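Local coordinates for protein acylphosphatase (Bacillus subtilis, PDB 3BR8) that catalyses the hydrolysis of an acyl phosphate to a carboxylate and phosphate, at residues M1-D9 against G48-V57. Numbering follows the deposited sequence.
Sequences MLQYRIIVD and GPENALQSFV
Leu53 sets its CD1 methyl squarely over one face of the Tyr4 ring, 4.2 Å from the centroid and 2° off the normal, a CH-pi contact between strand 2-9 and helix 50-62. The same CD1 lies 3.6 Å from Leu2 CB, a branched leucine serving two strand residues at once. Tyr4 has CG anti to its carbonyl carbon (chi1 -76°), which stands the ring up beside the helix; its CE1 meets Leu53 CB at 3.7 Å, and CD1 meets Val57 CG2. Deeper in, Ile6 extends CD1 to 3.8 Å from Phe56 CE2, apolar side chains suited to a buried layer. The tyrosine hydroxyl suits the outer margin, where a water 2.7 Å from Tyr4 OH donates to Glu50 O. Replacing Tyr4 by an alanine would probably cost Leu53 and Val57 their aromatic partner and the water its hydroxyl mate. The solvent side is the N-terminal end, where Met1 and Glu50 are exposed: the flexible Met1 thioether bends along N-cap Pro49, Met1 SD 3.7 Å from Pro49 CD, and Glu50 crosses Leu2 at about a right angle. Gly48 N bonds Leu2 O at 3.1 Å and Leu2 N bonds Gly48 O at 3.3 Å; a side-chain carbon on Gly48 would hit Pro49 CD. Strand 2-9 runs between strands 42-48 and 68-77 in the alpha/beta sandwich of acylphosphatases; the helix covers its Tyr4 and Ile6 face, Phe56 reaching Val21 and Ala25 of helix 17-27.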
loop_
_atom_site.group_PDB
_atom_site.type_symbol
_atom_site.label_atom_id
_atom_site.label_comp_id
_atom_site.label_asym_id
_atom_site.label_seq_id
_atom_site.Cartn_x
_atom_site.Cartn_y
_atom_site.Cartn_z
ATOM N N MET A 1 2.373 12.558 -10.490
ATOM C CA MET A 1 1.662 13.064 -9.287
ATOM C C MET A 1 2.626 13.047 -8.084
ATOM O O MET A 1 3.494 13.921 -7.935
ATOM C CB MET A 1 0.416 12.205 -9.013
ATOM C CG MET A 1 -0.383 11.758 -10.252
ATOM S SD MET A 1 -2.156 12.089 -10.094
ATOM C CE MET A 1 -1.960 13.814 -9.613
ATOM N N LEU A 2 2.465 12.047 -7.235
ATOM C CA LEU A 2 3.485 11.669 -6.289
ATOM C C LEU A 2 3.450 10.144 -6.253
ATOM O O LEU A 2 2.404 9.535 -6.517
ATOM C CB LEU A 2 3.193 12.283 -4.916
ATOM C CG LEU A 2 4.371 12.764 -4.057
ATOM C CD1 LEU A 2 5.270 13.776 -4.766
ATOM C CD2 LEU A 2 3.843 13.336 -2.750
ATOM N N GLN A 3 4.605 9.545 -5.989
ATOM C CA GLN A 3 4.736 8.111 -5.750
ATOM C C GLN A 3 5.172 7.897 -4.303
ATOM O O GLN A 3 6.168 8.486 -3.855
ATOM C CB GLN A 3 5.775 7.494 -6.705
ATOM C CG GLN A 3 5.972 5.982 -6.569
ATOM C CD GLN A 3 7.149 5.449 -7.381
ATOM O OE1 GLN A 3 7.008 5.120 -8.557
ATOM N NE2 GLN A 3 8.309 5.321 -6.737
ATOM N N TYR A 4 4.444 7.046 -3.581
ATOM C CA TYR A 4 4.900 6.587 -2.272
ATOM C C TYR A 4 5.374 5.144 -2.338
ATOM O O TYR A 4 4.715 4.289 -2.930
ATOM C CB TYR A 4 3.777 6.654 -1.230
ATOM C CG TYR A 4 3.403 8.007 -0.680
ATOM C CD1 TYR A 4 2.299 8.127 0.148
ATOM C CD2 TYR A 4 4.145 9.157 -0.967
ATOM C CE1 TYR A 4 1.928 9.336 0.671
ATOM C CE2 TYR A 4 3.781 10.388 -0.438
ATOM C CZ TYR A 4 2.665 10.465 0.377
ATOM O OH TYR A 4 2.295 11.678 0.900
ATOM N N ARG A 5 6.500 4.893 -1.683
ATOM C CA ARG A 5 6.954 3.547 -1.359
ATOM C C ARG A 5 6.685 3.309 0.119
ATOM O O ARG A 5 7.280 3.966 0.977
ATOM C CB ARG A 5 8.444 3.408 -1.643
ATOM C CG ARG A 5 8.785 3.459 -3.093
ATOM C CD ARG A 5 10.268 3.310 -3.229
ATOM N NE ARG A 5 10.702 3.354 -4.613
ATOM C CZ ARG A 5 11.970 3.206 -4.984
ATOM N NH1 ARG A 5 12.916 3.011 -4.069
ATOM N NH2 ARG A 5 12.295 3.260 -6.267
ATOM N N ILE A 6 5.787 2.375 0.411
ATOM C CA ILE A 6 5.328 2.105 1.770
ATOM C C ILE A 6 5.730 0.688 2.160
ATOM O O ILE A 6 5.475 -0.249 1.405
ATOM C CB ILE A 6 3.782 2.275 1.868
ATOM C CG1 ILE A 6 3.345 3.669 1.378
ATOM C CG2 ILE A 6 3.278 1.978 3.281
ATOM C CD1 ILE A 6 1.872 3.759 0.987
ATOM N N ILE A 7 6.373 0.542 3.318
ATOM C CA ILE A 7 6.657 -0.785 3.866
ATOM C C ILE A 7 5.915 -0.908 5.190
ATOM O O ILE A 7 6.054 -0.050 6.080
ATOM C CB ILE A 7 8.168 -1.036 4.070
ATOM C CG1 ILE A 7 8.917 -0.945 2.732
ATOM C CG2 ILE A 7 8.396 -2.407 4.708
ATOM C CD1 ILE A 7 10.442 -1.020 2.824
ATOM N N VAL A 8 5.108 -1.962 5.298
ATOM C CA VAL A 8 4.290 -2.200 6.475
ATOM C C VAL A 8 4.833 -3.406 7.233
ATOM O O VAL A 8 5.157 -4.435 6.623
ATOM C CB VAL A 8 2.823 -2.496 6.066
ATOM C CG1 VAL A 8 1.911 -2.501 7.276
ATOM C CG2 VAL A 8 2.324 -1.475 5.028
ATOM N N ASP A 9 4.927 -3.283 8.554
ATOM C CA ASP A 9 5.328 -4.405 9.382
ATOM C C ASP A 9 4.310 -4.654 10.487
ATOM O O ASP A 9 3.481 -3.789 10.790
ATOM C CB ASP A 9 6.727 -4.173 9.970
ATOM C CG ASP A 9 7.390 -5.459 10.445
ATOM O OD1 ASP A 9 6.924 -6.574 10.120
ATOM O OD2 ASP A 9 8.402 -5.344 11.158
ATOM N N GLY A 48 -0.489 8.626 -7.251
ATOM C CA GLY A 48 -1.748 9.348 -7.443
ATOM C C GLY A 48 -1.682 10.735 -6.830
ATOM O O GLY A 48 -0.594 11.200 -6.443
ATOM N N PRO A 49 -2.839 11.412 -6.745
ATOM C CA PRO A 49 -2.891 12.729 -6.131
ATOM C C PRO A 49 -2.617 12.682 -4.638
ATOM O O PRO A 49 -2.886 11.679 -3.964
ATOM C CB PRO A 49 -4.328 13.194 -6.385
ATOM C CG PRO A 49 -4.897 12.265 -7.402
ATOM C CD PRO A 49 -4.157 10.977 -7.246
ATOM N N GLU A 50 -2.087 13.780 -4.130
ATOM C CA GLU A 50 -1.656 13.855 -2.752
ATOM C C GLU A 50 -2.779 13.580 -1.733
ATOM O O GLU A 50 -2.547 12.909 -0.719
ATOM C CB GLU A 50 -0.966 15.205 -2.524
ATOM C CG GLU A 50 0.426 15.340 -3.212
ATOM C CD GLU A 50 0.401 15.776 -4.706
ATOM O OE1 GLU A 50 -0.681 15.905 -5.338
ATOM O OE2 GLU A 50 1.509 16.008 -5.256
ATOM N N ASN A 51 -3.996 14.064 -1.989
ATOM C CA ASN A 51 -5.091 13.813 -1.044
ATOM C C ASN A 51 -5.453 12.331 -0.915
ATOM O O ASN A 51 -5.663 11.816 0.191
ATOM C CB ASN A 51 -6.337 14.695 -1.308
ATOM C CG ASN A 51 -6.879 14.605 -2.744
ATOM O OD1 ASN A 51 -6.559 13.686 -3.501
ATOM N ND2 ASN A 51 -7.748 15.561 -3.099
ATOM N N ALA A 52 -5.471 11.651 -2.056
ATOM C CA ALA A 52 -5.679 10.213 -2.131
ATOM C C ALA A 52 -4.554 9.427 -1.451
ATOM O O ALA A 52 -4.813 8.485 -0.697
ATOM C CB ALA A 52 -5.848 9.788 -3.601
ATOM N N LEU A 53 -3.306 9.820 -1.706
ATOM C CA LEU A 53 -2.172 9.140 -1.114
ATOM C C LEU A 53 -2.130 9.294 0.397
ATOM O O LEU A 53 -1.866 8.329 1.116
ATOM C CB LEU A 53 -0.854 9.649 -1.707
ATOM C CG LEU A 53 -0.452 9.148 -3.095
ATOM C CD1 LEU A 53 0.769 9.905 -3.578
ATOM C CD2 LEU A 53 -0.187 7.639 -3.101
ATOM N N GLN A 54 -2.357 10.509 0.893
ATOM C CA GLN A 54 -2.321 10.739 2.334
ATOM C C GLN A 54 -3.418 9.965 3.049
ATOM O O GLN A 54 -3.166 9.322 4.069
ATOM C CB GLN A 54 -2.441 12.230 2.637
ATOM C CG GLN A 54 -2.367 12.549 4.126
ATOM C CD GLN A 54 -2.430 14.028 4.425
ATOM O OE1 GLN A 54 -2.845 14.431 5.516
ATOM N NE2 GLN A 54 -2.010 14.852 3.472
ATOM N N SER A 55 -4.643 10.037 2.526
ATOM C CA SER A 55 -5.747 9.294 3.118
ATOM C C SER A 55 -5.543 7.778 2.996
ATOM O O SER A 55 -5.910 7.034 3.907
ATOM C CB SER A 55 -7.094 9.749 2.534
ATOM O OG SER A 55 -7.182 9.540 1.136
ATOM N N PHE A 56 -4.934 7.325 1.900
ATOM C CA PHE A 56 -4.573 5.906 1.742
ATOM C C PHE A 56 -3.638 5.414 2.851
ATOM O O PHE A 56 -3.870 4.341 3.420
ATOM C CB PHE A 56 -3.930 5.730 0.370
ATOM C CG PHE A 56 -3.413 4.341 0.064
ATOM C CD1 PHE A 56 -4.278 3.275 -0.164
ATOM C CD2 PHE A 56 -2.046 4.133 -0.118
ATOM C CE1 PHE A 56 -3.775 2.023 -0.508
ATOM C CE2 PHE A 56 -1.543 2.880 -0.466
ATOM C CZ PHE A 56 -2.410 1.825 -0.671
ATOM N N VAL A 57 -2.594 6.183 3.159
ATOM C CA VAL A 57 -1.667 5.807 4.225
ATOM C C VAL A 57 -2.408 5.602 5.551
ATOM O O VAL A 57 -2.154 4.632 6.280
ATOM C CB VAL A 57 -0.532 6.855 4.368
ATOM C CG1 VAL A 57 0.264 6.650 5.655
ATOM C CG2 VAL A 57 0.393 6.775 3.173
HETATM O O HOH W 1 0.254 12.943 -0.347
#